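Local coordinates for protein putative nitroreductase (Thermotoga maritima, PDB 1VKW) that is a putative nitroreductase of the FMN-dependent nitroreductase clan, probably with oxidoreductase activity, at residues Asp39-Leu44 / Leu89-Gln94; Lys51-Lys56 / Gly81-Gln86; Glu76-Gly81 / Val181-Ala186. One frame throughout, in Å; residues are numbered along the deposited sequence.

Contact 1 of 3, residues Asp39-Leu44 / Leu89-Gln94; sequences DDIENL and LFLTAQ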
loop_
_atom_site.group_PDB
_atom_site.type_symbol
_atom_site.label_atom_id
_atom_site.label_comp_id
_atom_site.label_asym_id
_atom_site.label_seq_id
_atom_site.Cartn_x
_atom_site.Cartn_y
_atom_site.Cartn_z
ATOM N N ASP A 39 -11.116 12.121 -9.977
ATOM C CA ASP A 39 -10.748 11.747 -11.348
ATOM C C ASP A 39 -9.390 11.055 -11.379
ATOM O O ASP A 39 -9.242 9.985 -11.973
ATOM C CB ASP A 39 -10.712 12.975 -12.276
ATOM C CG ASP A 39 -12.087 13.587 -12.511
ATOM O OD1 ASP A 39 -13.103 13.014 -12.059
ATOM O OD2 ASP A 39 -12.243 14.652 -13.144
ATOM N N ASP A 40 -8.407 11.666 -10.723
ATOM C CA ASP A 40 -7.050 11.126 -10.673
ATOM C C ASP A 40 -7.022 9.691 -10.117
ATOM O O ASP A 40 -6.346 8.824 -10.670
ATOM C CB ASP A 40 -6.143 12.038 -9.838
ATOM C CG ASP A 40 -5.833 13.361 -10.523
ATOM O OD1 ASP A 40 -6.467 13.691 -11.548
ATOM O OD2 ASP A 40 -4.962 14.144 -10.097
ATOM N N ILE A 41 -7.768 9.449 -9.040
ATOM C CA ILE A 41 -7.844 8.115 -8.433
ATOM C C ILE A 41 -8.470 7.113 -9.395
ATOM O O ILE A 41 -7.976 5.997 -9.547
ATOM C CB ILE A 41 -8.652 8.151 -7.117
ATOM C CG1 ILE A 41 -7.911 8.961 -6.053
ATOM C CG2 ILE A 41 -8.898 6.736 -6.588
ATOM C CD1 ILE A 41 -8.823 9.498 -4.974
ATOM N N GLU A 42 -9.559 7.516 -10.043
ATOM C CA GLU A 42 -10.274 6.635 -10.971
ATOM C C GLU A 42 -9.428 6.231 -12.186
ATOM O O GLU A 42 -9.576 5.124 -12.707
ATOM C CB GLU A 42 -11.596 7.276 -11.407
ATOM C CG GLU A 42 -12.613 7.349 -10.277
ATOM C CD GLU A 42 -14.025 7.607 -10.761
ATOM O OE1 GLU A 42 -14.208 8.465 -11.656
ATOM O OE2 GLU A 42 -14.954 6.952 -10.239
ATOM N N ASN A 43 -8.528 7.112 -12.606
ATOM C CA ASN A 43 -7.633 6.821 -13.720
ATOM C C ASN A 43 -6.432 5.952 -13.324
ATOM O O ASN A 43 -5.780 5.365 -14.190
ATOM C CB ASN A 43 -7.126 8.124 -14.349
ATOM C CG ASN A 43 -6.925 8.005 -15.848
ATOM O OD1 ASN A 43 -5.798 7.902 -16.328
ATOM N ND2 ASN A 43 -8.026 8.004 -16.595
ATOM N N LEU A 44 -6.125 5.890 -12.028
ATOM C CA LEU A 44 -4.995 5.109 -11.540
ATOM C C LEU A 44 -5.115 3.677 -12.051
ATOM O O LEU A 44 -6.154 3.044 -11.873
ATOM C CB LEU A 44 -4.944 5.120 -10.004
ATOM C CG LEU A 44 -3.863 4.271 -9.313
ATOM C CD1 LEU A 44 -2.456 4.715 -9.711
ATOM C CD2 LEU A 44 -4.025 4.309 -7.788
ATOM N N LEU A 89 -0.487 4.655 -1.796
ATOM C CA LEU A 89 0.800 5.080 -2.326
ATOM C C LEU A 89 0.652 6.103 -3.443
ATOM O O LEU A 89 1.486 6.994 -3.591
ATOM C CB LEU A 89 1.595 3.859 -2.810
ATOM C CG LEU A 89 2.099 2.960 -1.680
ATOM C CD1 LEU A 89 2.802 1.730 -2.249
ATOM C CD2 LEU A 89 3.032 3.740 -0.733
ATOM N N PHE A 90 -0.411 5.976 -4.224
ATOM C CA PHE A 90 -0.722 6.978 -5.224
ATOM C C PHE A 90 -1.059 8.321 -4.554
ATOM O O PHE A 90 -0.570 9.389 -4.963
ATOM C CB PHE A 90 -1.870 6.499 -6.109
ATOM C CG PHE A 90 -2.377 7.551 -7.041
ATOM C CD1 PHE A 90 -1.529 8.123 -7.984
ATOM C CD2 PHE A 90 -3.696 7.991 -6.971
ATOM C CE1 PHE A 90 -1.993 9.098 -8.850
ATOM C CE2 PHE A 90 -4.156 8.966 -7.829
ATOM C CZ PHE A 90 -3.301 9.524 -8.767
ATOM N N LEU A 91 -1.894 8.266 -3.525
ATOM C CA LEU A 91 -2.296 9.468 -2.800
ATOM C C LEU A 91 -1.099 10.130 -2.112
ATOM O O LEU A 91 -0.999 11.359 -2.096
ATOM C CB LEU A 91 -3.388 9.141 -1.776
ATOM C CG LEU A 91 -4.784 8.816 -2.329
ATOM C CD1 LEU A 91 -5.700 8.331 -1.211
ATOM C CD2 LEU A 91 -5.387 10.016 -3.020
ATOM N N THR A 92 -0.206 9.308 -1.555
ATOM C CA THR A 92 1.044 9.786 -0.963
ATOM C C THR A 92 1.845 10.602 -1.973
ATOM O O THR A 92 2.293 11.716 -1.676
ATOM C CB THR A 92 1.913 8.599 -0.477
ATOM O OG1 THR A 92 1.214 7.834 0.513
ATOM C CG2 THR A 92 3.149 9.093 0.251
ATOM N N ALA A 93 2.006 10.040 -3.170
ATOM C CA ALA A 93 2.744 10.697 -4.252
ATOM C C ALA A 93 2.096 12.005 -4.702
ATOM O O ALA A 93 2.790 12.909 -5.159
ATOM C CB ALA A 93 2.903 9.754 -5.433
ATOM N N GLN A 94 0.775 12.103 -4.572
ATOM C CA GLN A 94 0.057 13.353 -4.857
ATOM C C GLN A 94 0.154 14.345 -3.684
ATOM O O GLN A 94 -0.306 15.481 -3.796
ATOM C CB GLN A 94 -1.413 13.073 -5.203
ATOM C CG GLN A 94 -1.617 12.213 -6.456
ATOM C CD GLN A 94 -1.183 12.904 -7.741
ATOM O OE1 GLN A 94 -1.864 13.808 -8.228
ATOM N NE2 GLN A 94 -0.064 12.462 -8.303
#
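Leu44 and Phe90 meet because each turns its CG to the side opposite its own backbone N, with chi1 at 176° and 172°. The two side chains then slide past each other in opposite directions. Leu44 CD1 lies over one face of the Phe90 ring, 4.2 Å from its centroid, in a CH-pi contact. The second methyl, Leu44 CD2, reaches the root of the ring at 3.5 Å from Phe90 CB. Gln94 CG, from the same segment as Phe90, covers the opposite face, 3.9 Å above the ring plane. The ring is therefore held between two side chains. Its far end meets helix 35-43. Asp40 CB sits at the ring edge, in plane, 3.9 Å from Phe90 CZ. Asp40 O approaches obliquely, 3.6 Å from Phe90 CE2.

This is helix-helix packing between helix 35-43 and the end of helix 74-93. The axes of the short segments run at 136° to each other and come no closer than 11.0 Å, a wide spacing that the ring bridges. Replacing Phe90 by an alanine would probably open a gap between the helices and leave Leu44 CD1 without the face it packs on.

Beside the ring, Ile41 CD1 touches Leu91 CD2 at 4.0 Å. Both side chains also rest on Ile66 of strand 64-67. Near Gln94, the Asp40 carboxylate forms a salt bridge with Arg36 through OD2.

Contact 2 of 3, residues Lys51-Lys56 / Gly81-Gln86; sequences KKLDWK and GFQGEQ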
loop_
_atom_site.group_PDB
_atom_site.type_symbol
_atom_site.label_atom_id
_atom_site.label_comp_id
_atom_site.label_asym_id
_atom_site.label_seq_id
_atom_site.Cartn_x
_atom_site.Cartn_y
_atom_site.Cartn_z
ATOM N N LYS A 51 -9.697 -10.288 -8.837
ATOM C CA LYS A 51 -10.714 -9.373 -9.317
ATOM C C LYS A 51 -10.475 -7.967 -8.783
ATOM O O LYS A 51 -10.018 -7.790 -7.654
ATOM C CB LYS A 51 -12.118 -9.878 -8.944
ATOM C CG LYS A 51 -12.673 -9.360 -7.620
ATOM C CD LYS A 51 -13.951 -10.085 -7.234
ATOM C CE LYS A 51 -14.546 -9.533 -5.941
ATOM N NZ LYS A 51 -15.117 -8.168 -6.115
ATOM N N LYS A 52 -10.786 -6.978 -9.620
ATOM C CA LYS A 52 -10.675 -5.572 -9.252
ATOM C C LYS A 52 -11.874 -5.236 -8.395
ATOM O O LYS A 52 -13.003 -5.521 -8.776
ATOM C CB LYS A 52 -10.661 -4.689 -10.507
ATOM C CG LYS A 52 -10.459 -3.196 -10.236
ATOM C CD LYS A 52 -10.510 -2.356 -11.521
ATOM C CE LYS A 52 -11.931 -2.195 -12.055
ATOM N NZ LYS A 52 -12.027 -1.239 -13.213
ATOM N N LEU A 53 -11.640 -4.630 -7.239
ATOM C CA LEU A 53 -12.741 -4.224 -6.367
ATOM C C LEU A 53 -13.436 -2.976 -6.886
ATOM O O LEU A 53 -12.960 -2.331 -7.814
ATOM C CB LEU A 53 -12.240 -4.006 -4.939
ATOM C CG LEU A 53 -11.660 -5.262 -4.281
ATOM C CD1 LEU A 53 -11.313 -4.953 -2.844
ATOM C CD2 LEU A 53 -12.617 -6.452 -4.355
ATOM N N ASP A 54 -14.584 -2.665 -6.287
ATOM C CA ASP A 54 -15.393 -1.517 -6.674
ATOM C C ASP A 54 -15.104 -0.356 -5.724
ATOM O O ASP A 54 -15.812 -0.144 -4.737
ATOM C CB ASP A 54 -16.878 -1.898 -6.647
ATOM C CG ASP A 54 -17.769 -0.840 -7.254
ATOM O OD1 ASP A 54 -17.246 0.194 -7.721
ATOM O OD2 ASP A 54 -19.012 -0.962 -7.308
ATOM N N TRP A 55 -14.053 0.398 -6.030
ATOM C CA TRP A 55 -13.605 1.463 -5.140
ATOM C C TRP A 55 -14.504 2.695 -5.218
ATOM O O TRP A 55 -14.944 3.113 -6.299
ATOM C CB TRP A 55 -12.136 1.814 -5.393
ATOM C CG TRP A 55 -11.245 0.697 -4.980
ATOM C CD1 TRP A 55 -10.691 -0.249 -5.784
ATOM C CD2 TRP A 55 -10.848 0.372 -3.644
ATOM N NE1 TRP A 55 -9.945 -1.128 -5.035
ATOM C CE2 TRP A 55 -10.029 -0.772 -3.715
ATOM C CE3 TRP A 55 -11.093 0.942 -2.385
ATOM C CZ2 TRP A 55 -9.452 -1.361 -2.580
ATOM C CZ3 TRP A 55 -10.512 0.362 -1.259
ATOM C CH2 TRP A 55 -9.706 -0.781 -1.367
ATOM N N LYS A 56 -14.782 3.241 -4.037
ATOM C CA LYS A 56 -15.665 4.382 -3.865
ATOM C C LYS A 56 -14.898 5.464 -3.126
ATOM O O LYS A 56 -14.068 5.160 -2.258
ATOM C CB LYS A 56 -16.892 3.977 -3.053
ATOM C CG LYS A 56 -17.725 2.861 -3.676
ATOM C CD LYS A 56 -18.238 3.242 -5.060
ATOM C CE LYS A 56 -19.535 2.517 -5.401
ATOM N NZ LYS A 56 -19.436 1.043 -5.213
ATOM N N GLY A 81 -6.417 -5.258 0.752
ATOM C CA GLY A 81 -5.126 -4.706 1.152
ATOM C C GLY A 81 -4.220 -4.389 -0.024
ATOM O O GLY A 81 -3.608 -3.330 -0.070
ATOM N N PHE A 82 -4.169 -5.301 -0.992
ATOM C CA PHE A 82 -3.293 -5.170 -2.162
ATOM C C PHE A 82 -3.667 -3.956 -3.026
ATOM O O PHE A 82 -2.817 -3.122 -3.351
ATOM C CB PHE A 82 -3.349 -6.466 -2.980
ATOM C CG PHE A 82 -2.357 -6.523 -4.115
ATOM C CD1 PHE A 82 -0.990 -6.653 -3.858
ATOM C CD2 PHE A 82 -2.784 -6.453 -5.437
ATOM C CE1 PHE A 82 -0.066 -6.713 -4.907
ATOM C CE2 PHE A 82 -1.867 -6.501 -6.487
ATOM C CZ PHE A 82 -0.502 -6.632 -6.220
ATOM N N GLN A 83 -4.948 -3.842 -3.363
ATOM C CA GLN A 83 -5.419 -2.723 -4.170
ATOM C C GLN A 83 -5.453 -1.432 -3.372
ATOM O O GLN A 83 -5.107 -0.374 -3.892
ATOM C CB GLN A 83 -6.794 -3.029 -4.768
ATOM C CG GLN A 83 -6.740 -4.084 -5.851
ATOM C CD GLN A 83 -8.112 -4.516 -6.330
ATOM O OE1 GLN A 83 -9.027 -3.703 -6.446
ATOM N NE2 GLN A 83 -8.256 -5.804 -6.612
ATOM N N GLY A 84 -5.878 -1.530 -2.116
ATOM C CA GLY A 84 -5.978 -0.386 -1.219
ATOM C C GLY A 84 -4.649 0.314 -0.970
ATOM O O GLY A 84 -4.583 1.543 -0.964
ATOM N N GLU A 85 -3.583 -0.455 -0.778
ATOM C CA GLU A 85 -2.277 0.151 -0.570
ATOM C C GLU A 85 -1.729 0.779 -1.859
ATOM O O GLU A 85 -1.017 1.776 -1.789
ATOM C CB GLU A 85 -1.299 -0.835 0.069
ATOM C CG GLU A 85 0.045 -0.233 0.482
ATOM C CD GLU A 85 -0.010 0.789 1.612
ATOM O OE1 GLU A 85 -1.104 1.083 2.134
ATOM O OE2 GLU A 85 1.067 1.304 1.999
ATOM N N GLN A 86 -2.086 0.240 -3.030
ATOM C CA GLN A 86 -1.744 0.898 -4.289
ATOM C C GLN A 86 -2.327 2.310 -4.343
ATOM O O GLN A 86 -1.657 3.261 -4.767
ATOM C CB GLN A 86 -2.215 0.068 -5.490
ATOM C CG GLN A 86 -1.308 -1.133 -5.765
ATOM C CD GLN A 86 -1.843 -2.012 -6.865
ATOM O OE1 GLN A 86 -1.727 -1.671 -8.043
ATOM N NE2 GLN A 86 -2.450 -3.137 -6.491
#
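Gln83 reaches from helix 74-93 into the loop 51-56 and bonds it at three points. Its chain is stretched out beyond CG (chi2 173°), which carries the amide to the loop backbone. Gln83 NE2 gives a hydrogen bond to Lys51 O at 2.9 Å, and this is the most bent of the three. Gln83 OE1 takes two. Leu53 N lies 2.9 Å from Gln83 OE1, in the carbonyl plane and on a lone pair, with a nearly straight N-H (167°). Trp55 NE1 comes in at 3.1 Å from Gln83 OE1, tilted from the carbonyl plane, while the oxygen sits at the indole edge. Glu79 OE2 accepts a further bond from Gln83 NE2 and so helps to fix the amide rotation.

The inner side is tight. Trp55 CZ2 lies 3.6 Å from Gly84 N, and Trp55 CH2 lies 3.8 Å from Gly84 CA. Gly84 has no side chain, and the indole lies close against its backbone. Tyr80 and Ile66 also pack on Trp55.

The outer side is looser. Lys52 is exposed; its CA lies 3.6 Å from Gln83 NE2, while its side chain leads away from the helix. Asp54 and Lys56, both exposed, pair in a salt bridge with each other and do not touch the helix.

The pattern is a bidentate side-chain amide binding to backbone: Gln83 meets Lys51 O and Leu53 N as a neighbouring strand would, and ties the loop before strand 56-58 to the helix.

Contact 3 of 3, residues Glu76-Gly81 / Val181-Ala186; sequences ELVEYG and VDLGIA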
loop_
_atom_site.group_PDB
_atom_site.type_symbol
_atom_site.label_atom_id
_atom_site.label_comp_id
_atom_site.label_asym_id
_atom_site.label_seq_id
_atom_site.Cartn_x
_atom_site.Cartn_y
_atom_site.Cartn_z
ATOM N N GLU A 76 -10.142 -12.461 -0.602
ATOM C CA GLU A 76 -10.774 -11.184 -0.933
ATOM C C GLU A 76 -10.220 -10.056 -0.077
ATOM O O GLU A 76 -10.140 -8.913 -0.529
ATOM C CB GLU A 76 -12.294 -11.247 -0.784
ATOM C CG GLU A 76 -13.003 -12.110 -1.824
ATOM C CD GLU A 76 -13.340 -13.500 -1.324
ATOM O OE1 GLU A 76 -12.417 -14.322 -1.137
ATOM O OE2 GLU A 76 -14.541 -13.779 -1.126
ATOM N N LEU A 77 -9.850 -10.368 1.161
ATOM C CA LEU A 77 -9.263 -9.363 2.044
ATOM C C LEU A 77 -7.807 -9.033 1.667
ATOM O O LEU A 77 -7.389 -7.885 1.784
ATOM C CB LEU A 77 -9.368 -9.797 3.504
ATOM C CG LEU A 77 -10.772 -9.679 4.107
ATOM C CD1 LEU A 77 -10.821 -10.403 5.432
ATOM C CD2 LEU A 77 -11.196 -8.226 4.271
ATOM N N VAL A 78 -7.045 -10.029 1.217
ATOM C CA VAL A 78 -5.706 -9.777 0.638
ATOM C C VAL A 78 -5.849 -8.816 -0.550
ATOM O O VAL A 78 -5.078 -7.863 -0.682
ATOM C CB VAL A 78 -4.991 -11.098 0.224
ATOM C CG1 VAL A 78 -3.724 -10.832 -0.564
ATOM C CG2 VAL A 78 -4.641 -11.910 1.435
ATOM N N GLU A 79 -6.854 -9.069 -1.391
ATOM C CA GLU A 79 -7.191 -8.208 -2.520
ATOM C C GLU A 79 -7.442 -6.781 -2.062
ATOM O O GLU A 79 -6.936 -5.839 -2.670
ATOM C CB GLU A 79 -8.446 -8.746 -3.244
ATOM C CG GLU A 79 -8.640 -8.214 -4.655
ATOM C CD GLU A 79 -7.597 -8.752 -5.621
ATOM O OE1 GLU A 79 -7.707 -9.932 -6.023
ATOM O OE2 GLU A 79 -6.673 -7.998 -5.976
ATOM N N TYR A 80 -8.234 -6.629 -0.998
ATOM C CA TYR A 80 -8.543 -5.308 -0.441
ATOM C C TYR A 80 -7.265 -4.575 -0.011
ATOM O O TYR A 80 -7.041 -3.422 -0.388
ATOM C CB TYR A 80 -9.538 -5.420 0.725
ATOM C CG TYR A 80 -10.224 -4.103 1.050
ATOM C CD1 TYR A 80 -11.417 -3.751 0.436
ATOM C CD2 TYR A 80 -9.660 -3.197 1.945
ATOM C CE1 TYR A 80 -12.040 -2.542 0.712
ATOM C CE2 TYR A 80 -10.287 -1.978 2.233
ATOM C CZ TYR A 80 -11.475 -1.658 1.606
ATOM O OH TYR A 80 -12.105 -0.456 1.871
ATOM N N GLY A 81 -6.417 -5.258 0.752
ATOM C CA GLY A 81 -5.126 -4.706 1.152
ATOM C C GLY A 81 -4.220 -4.389 -0.024
ATOM O O GLY A 81 -3.608 -3.330 -0.070
ATOM N N VAL A 181 -5.604 -8.647 5.114
ATOM C CA VAL A 181 -5.520 -7.258 4.634
ATOM C C VAL A 181 -4.075 -6.760 4.722
ATOM O O VAL A 181 -3.537 -6.252 3.748
ATOM C CB VAL A 181 -6.481 -6.308 5.384
ATOM C CG1 VAL A 181 -6.406 -4.898 4.801
ATOM C CG2 VAL A 181 -7.908 -6.819 5.289
ATOM N N ASP A 182 -3.457 -6.951 5.885
ATOM C CA ASP A 182 -2.054 -6.593 6.106
ATOM C C ASP A 182 -1.122 -7.332 5.134
ATOM O O ASP A 182 -0.183 -6.746 4.614
ATOM C CB ASP A 182 -1.649 -6.870 7.563
ATOM C CG ASP A 182 -2.500 -6.081 8.582
ATOM O OD1 ASP A 182 -2.818 -4.903 8.329
ATOM O OD2 ASP A 182 -2.886 -6.556 9.669
ATOM N N LEU A 183 -1.396 -8.617 4.894
ATOM C CA LEU A 183 -0.675 -9.398 3.887
ATOM C C LEU A 183 -0.715 -8.707 2.525
ATOM O O LEU A 183 0.323 -8.517 1.897
ATOM C CB LEU A 183 -1.265 -10.808 3.749
ATOM C CG LEU A 183 -0.289 -11.893 3.256
ATOM C CD1 LEU A 183 -0.956 -13.258 3.310
ATOM C CD2 LEU A 183 0.238 -11.626 1.871
ATOM N N GLY A 184 -1.921 -8.327 2.099
ATOM C CA GLY A 184 -2.119 -7.655 0.826
ATOM C C GLY A 184 -1.381 -6.333 0.753
ATOM O O GLY A 184 -0.799 -6.011 -0.273
ATOM N N ILE A 185 -1.432 -5.565 1.842
ATOM C CA ILE A 185 -0.731 -4.277 1.932
ATOM C C ILE A 185 0.777 -4.462 1.700
ATOM O O ILE A 185 1.367 -3.799 0.846
ATOM C CB ILE A 185 -1.031 -3.592 3.304
ATOM C CG1 ILE A 185 -2.497 -3.122 3.366
ATOM C CG2 ILE A 185 -0.128 -2.385 3.538
ATOM C CD1 ILE A 185 -2.938 -2.662 4.740
ATOM N N ALA A 186 1.390 -5.374 2.454
ATOM C CA ALA A 186 2.815 -5.648 2.320
ATOM C C ALA A 186 3.148 -6.180 0.924
ATOM O O ALA A 186 4.170 -5.817 0.335
ATOM C CB ALA A 186 3.265 -6.639 3.381
#
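A close helix-helix crossing built on two glycines joins helix 74-93 to helix 180-198. The axes of the short segments 76-81 and 181-186 approach to 6.4 Å, with an angle of 43° between their directions. So short a spacing brings backbone against backbone, and Val78 CA lies only 4.2 Å from Gly184 CA.

Gly81 and Gly184 make this possible. At either glycine a CB would point toward the other helix and run into a carbonyl oxygen: Val181 O in the case of Gly81, Val78 O in the case of Gly184. With no CB there, these oxygens face CA-H groups instead. Gly81 CA lies 3.4 Å from Val181 O, with an angle of 160° at the hydrogen. Gly184 CA lies 3.3 Å from Val78 O. A third contact of the same kind joins Val181 CA to Leu77 O at 3.5 Å. Such CA-H...O contacts are weak, but three of them run across this crossing, in both directions.

Side chains close the margins. Val181 holds CG1 opposite its backbone N (chi1 -177°), and this methyl lies against Gly81 CA. Its other methyl, Val181 CG2, packs on Leu77 CD2 at 3.7 Å. Val78 CG1 lies 3.8 Å from Gly184 CA, while its CG2 faces Leu183 CB. Ile185 CG1 comes alongside Gly81 O at 3.6 Å.

The crossing is buried. Pro180 touches Leu77 and Val78 at one end, and Phe74 packs on Leu183. Trp100 of strand 97-101 meets both Tyr80 and Ile185. Through Trp100 the helix pair rests on the four-stranded antiparallel sheet that also holds strands 56-58, 64-67 and 112-116.

All three contacts use helix 74-93. Contact 3 lies near its start, contact 2 at its middle and contact 1 at its end. The centres of contacts 2 and 3 are about 9 Å apart, those of 1 and 2 about 12 Å, and those of 1 and 3 about 18 Å. Contacts 2 and 3 share Gly81 and touch through Trp55 and Tyr80. Contacts 1 and 2 touch where Leu44 meets Gln86. Along the chain both segments of contact 2 fall between those of contact 1, while contact 3 alternates with each. One helix thus links helix 35-43, the following loop and the distant helix 180-198.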